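Local coordinates for protein putative oxidoreductase (Jannaschia sp., PDB 3C24) that is a putative oxidoreductase that probably binds a nicotinamide cofactor in its Rossmann-type domain, at residues E160-G165 with T177-V182. Sequence-based numbering, arbitrary orientation.
Sequences EHYAIG and TRTHRV
Y162 and R181 reach toward each other with matching first torsions: in each, CG stands anti to the backbone N (chi1 175° in Y162, -176° in R181), and the arginine then runs extended from CG to NE. The arginine, coming from the strand, and the tyrosine, coming from the helix, therefore lie alongside each other head to tail, a compact example of how an arginine can use its whole length against an aromatic ring. Near the strand, R181 CB sits 3.4 Å from Y162 OH. Farther along, R181 CD lies over the middle of the ring, a CH-pi contact 3.6 Å from the Y162 ring centroid. Beyond it the guanidinium lies flat over the ring's inner end, its plane only 4° from that of the ring and the two centres 4.2 Å apart. The charged group lies over the CG end, with R181 NH1 3.6 Å from Y162 CG, so the cation-pi component is off-centre. A salt bridge from R181 NH1 to E159 helps fix the rotation of this charged end. At the phenol end, a water 2.7 Å from Y162 OH donates to T179 O at 2.8 Å, bridging side chain and backbone, while T179 CG2 touches the same hydroxyl at 3.7 Å. T179 OG1 turns instead to E170, farther along the helix, and F119 meets the tyrosine ring with inclined planes. This surface contact joins the N-terminal part of helix 160-172, through Y162, to strand 176-181, an outermost strand of the chain's mixed sheet, within the beta-alpha-beta crossover that begins with strand 148-156.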
ATOM      1  N   GLU A 160       6.054  36.889  -4.649  1.00 16.74           N
ATOM      2  CA  GLU A 160       4.614  37.098  -4.896  1.00 16.92           C
ATOM      3  C   GLU A 160       4.025  36.071  -5.875  1.00 18.89           C
ATOM      4  O   GLU A 160       2.837  35.815  -5.926  1.00 20.08           O
ATOM      5  CB  GLU A 160       4.336  38.497  -5.397  1.00 20.83           C
ATOM      6  CG  GLU A 160       4.728  39.573  -4.390  1.00 27.99           C
ATOM      7  CD  GLU A 160       6.125  40.179  -4.602  1.00 34.21           C
ATOM      8  OE1 GLU A 160       7.119  39.456  -4.933  1.00 21.06           O
ATOM      9  OE2 GLU A 160       6.209  41.426  -4.373  1.00 29.79           O
ATOM     10  N   HIS A 161       4.918  35.491  -6.645  1.00 17.78           N
ATOM     11  CA  HIS A 161       4.502  34.510  -7.658  1.00 15.55           C
ATOM     12  C   HIS A 161       4.235  33.143  -7.077  1.00 13.83           C
ATOM     13  O   HIS A 161       3.588  32.309  -7.750  1.00 15.50           O
ATOM     14  CB  HIS A 161       5.517  34.430  -8.799  1.00 16.58           C
ATOM     15  CG  HIS A 161       5.452  35.596  -9.705  1.00 17.17           C
ATOM     16  ND1 HIS A 161       6.156  35.657 -10.889  1.00 16.61           N
ATOM     17  CD2 HIS A 161       4.677  36.708  -9.664  1.00 16.61           C
ATOM     18  CE1 HIS A 161       5.871  36.797 -11.498  1.00 18.51           C
ATOM     19  NE2 HIS A 161       4.981  37.457 -10.776  1.00 20.69           N
ATOM     20  N   TYR A 162       4.654  32.905  -5.837  1.00 14.26           N
ATOM     21  CA  TYR A 162       4.403  31.578  -5.251  1.00 15.75           C
ATOM     22  C   TYR A 162       2.901  31.380  -5.146  1.00 15.98           C
ATOM     23  O   TYR A 162       2.382  30.367  -5.556  1.00 16.26           O
ATOM     24  CB  TYR A 162       5.060  31.374  -3.877  1.00 14.84           C
ATOM     25  CG  TYR A 162       4.628  30.040  -3.329  1.00 16.45           C
ATOM     26  CD1 TYR A 162       5.263  28.885  -3.721  1.00 15.67           C
ATOM     27  CD2 TYR A 162       3.496  29.927  -2.528  1.00 17.65           C
ATOM     28  CE1 TYR A 162       4.819  27.656  -3.276  1.00 16.78           C
ATOM     29  CE2 TYR A 162       3.053  28.688  -2.092  1.00 17.04           C
ATOM     30  CZ  TYR A 162       3.699  27.569  -2.475  1.00 14.52           C
ATOM     31  OH  TYR A 162       3.229  26.337  -2.058  1.00 16.66           O
ATOM     32  N   ALA A 163       2.222  32.388  -4.621  1.00 16.81           N
ATOM     33  CA  ALA A 163       0.759  32.321  -4.395  1.00 18.02           C
ATOM     34  C   ALA A 163       0.036  32.080  -5.705  1.00 16.60           C
ATOM     35  O   ALA A 163      -0.939  31.333  -5.760  1.00 16.30           O
ATOM     36  CB  ALA A 163       0.233  33.584  -3.733  1.00 18.86           C
ATOM     37  N   ILE A 164       0.542  32.685  -6.766  1.00 15.54           N
ATOM     38  CA  ILE A 164      -0.131  32.585  -8.055  1.00 17.09           C
ATOM     39  C   ILE A 164       0.030  31.133  -8.580  1.00 15.60           C
ATOM     40  O   ILE A 164      -0.919  30.470  -8.971  1.00 16.95           O
ATOM     41  CB  ILE A 164       0.390  33.622  -9.053  1.00 17.25           C
ATOM     42  CG1 ILE A 164       0.068  35.033  -8.538  1.00 19.13           C
ATOM     43  CG2 ILE A 164      -0.201  33.359 -10.428  1.00 17.55           C
ATOM     44  CD1 ILE A 164       0.861  36.165  -9.234  1.00 21.07           C
ATOM     45  N   GLY A 165       1.253  30.653  -8.579  1.00 16.29           N
ATOM     46  CA  GLY A 165       1.504  29.296  -9.053  1.00 14.18           C
ATOM     47  C   GLY A 165       0.749  28.277  -8.247  1.00 15.13           C
ATOM     48  O   GLY A 165       0.245  27.289  -8.772  1.00 15.65           O
ATOM     49  N   THR A 177      -6.605  19.591  -0.650  1.00 17.36           N
ATOM     50  CA  THR A 177      -6.808  19.859   0.749  1.00 21.22           C
ATOM     51  C   THR A 177      -5.731  20.730   1.324  1.00 23.72           C
ATOM     52  O   THR A 177      -5.998  21.621   2.104  1.00 25.80           O
ATOM     53  CB  THR A 177      -6.853  18.550   1.539  1.00 23.56           C
ATOM     54  OG1 THR A 177      -5.714  17.758   1.216  1.00 23.43           O
ATOM     55  CG2 THR A 177      -8.092  17.787   1.176  1.00 22.13           C
ATOM     56  N   ARG A 178      -4.511  20.358   1.007  1.00 20.93           N
ATOM     57  CA  ARG A 178      -3.297  21.015   1.503  1.00 21.82           C
ATOM     58  C   ARG A 178      -2.288  21.218   0.382  1.00 19.11           C
ATOM     59  O   ARG A 178      -2.113  20.351  -0.437  1.00 19.98           O
ATOM     60  CB  ARG A 178      -2.596  20.114   2.547  1.00 20.99           C
ATOM     61  CG  ARG A 178      -3.355  19.837   3.797  1.00 30.18           C
ATOM     62  CD  ARG A 178      -2.564  19.039   4.826  1.00 27.36           C
ATOM     63  NE  ARG A 178      -2.539  17.599   4.583  1.00 25.71           N
ATOM     64  CZ  ARG A 178      -3.561  16.804   4.837  1.00 40.17           C
ATOM     65  NH1 ARG A 178      -4.682  17.299   5.343  1.00 44.96           N
ATOM     66  NH2 ARG A 178      -3.468  15.514   4.596  1.00 45.12           N
ATOM     67  N   THR A 179      -1.640  22.379   0.403  1.00 18.10           N
ATOM     68  CA  THR A 179      -0.555  22.703  -0.502  1.00 16.34           C
ATOM     69  C   THR A 179       0.694  22.957   0.295  1.00 17.10           C
ATOM     70  O   THR A 179       0.809  23.959   1.000  1.00 19.06           O
ATOM     71  CB  THR A 179      -0.877  23.970  -1.300  1.00 18.80           C
ATOM     72  OG1 THR A 179      -2.142  23.772  -1.957  1.00 20.02           O
ATOM     73  CG2 THR A 179       0.151  24.244  -2.332  1.00 18.19           C
ATOM     74  N   HIS A 180       1.634  22.037   0.138  1.00 14.52           N
ATOM     75  CA  HIS A 180       2.926  22.062   0.833  1.00 14.89           C
ATOM     76  C   HIS A 180       4.004  22.753  -0.000  1.00 14.75           C
ATOM     77  O   HIS A 180       4.309  22.346  -1.095  1.00 16.99           O
ATOM     78  CB  HIS A 180       3.406  20.649   1.118  1.00 15.82           C
ATOM     79  CG  HIS A 180       2.443  19.831   1.923  1.00 13.87           C
ATOM     80  ND1 HIS A 180       2.286  20.005   3.285  1.00 19.25           N
ATOM     81  CD2 HIS A 180       1.627  18.818   1.566  1.00 16.83           C
ATOM     82  CE1 HIS A 180       1.386  19.141   3.723  1.00 19.24           C
ATOM     83  NE2 HIS A 180       0.988  18.394   2.709  1.00 15.86           N
ATOM     84  N   ARG A 181       4.540  23.837   0.548  1.00 15.01           N
ATOM     85  CA  ARG A 181       5.631  24.571  -0.067  1.00 13.72           C
ATOM     86  C   ARG A 181       6.969  23.998   0.337  1.00 17.15           C
ATOM     87  O   ARG A 181       7.250  23.784   1.530  1.00 14.69           O
ATOM     88  CB  ARG A 181       5.626  26.066   0.291  1.00 15.08           C
ATOM     89  CG  ARG A 181       6.740  26.868  -0.445  1.00 14.94           C
ATOM     90  CD  ARG A 181       6.586  28.355  -0.235  1.00 15.07           C
ATOM     91  NE  ARG A 181       7.614  29.086  -0.966  1.00 17.13           N
ATOM     92  CZ  ARG A 181       7.641  30.413  -1.069  1.00 16.09           C
ATOM     93  NH1 ARG A 181       6.676  31.138  -0.547  1.00 15.92           N
ATOM     94  NH2 ARG A 181       8.630  31.013  -1.744  1.00 17.46           N
ATOM     95  N   VAL A 182       7.747  23.671  -0.676  1.00 13.76           N
ATOM     96  CA  VAL A 182       9.122  23.154  -0.508  1.00 15.09           C
ATOM     97  C   VAL A 182      10.106  23.861  -1.443  1.00 17.12           C
ATOM     98  O   VAL A 182       9.728  24.655  -2.309  1.00 15.73           O
ATOM     99  CB  VAL A 182       9.195  21.650  -0.799  1.00 16.27           C
ATOM    100  CG1 VAL A 182       8.384  20.808   0.214  1.00 17.22           C
ATOM    101  CG2 VAL A 182       8.739  21.331  -2.233  1.00 16.50           C
TER
HETATM  102  O   HOH W   1       1.625  26.448   0.094  1.00 19.05           O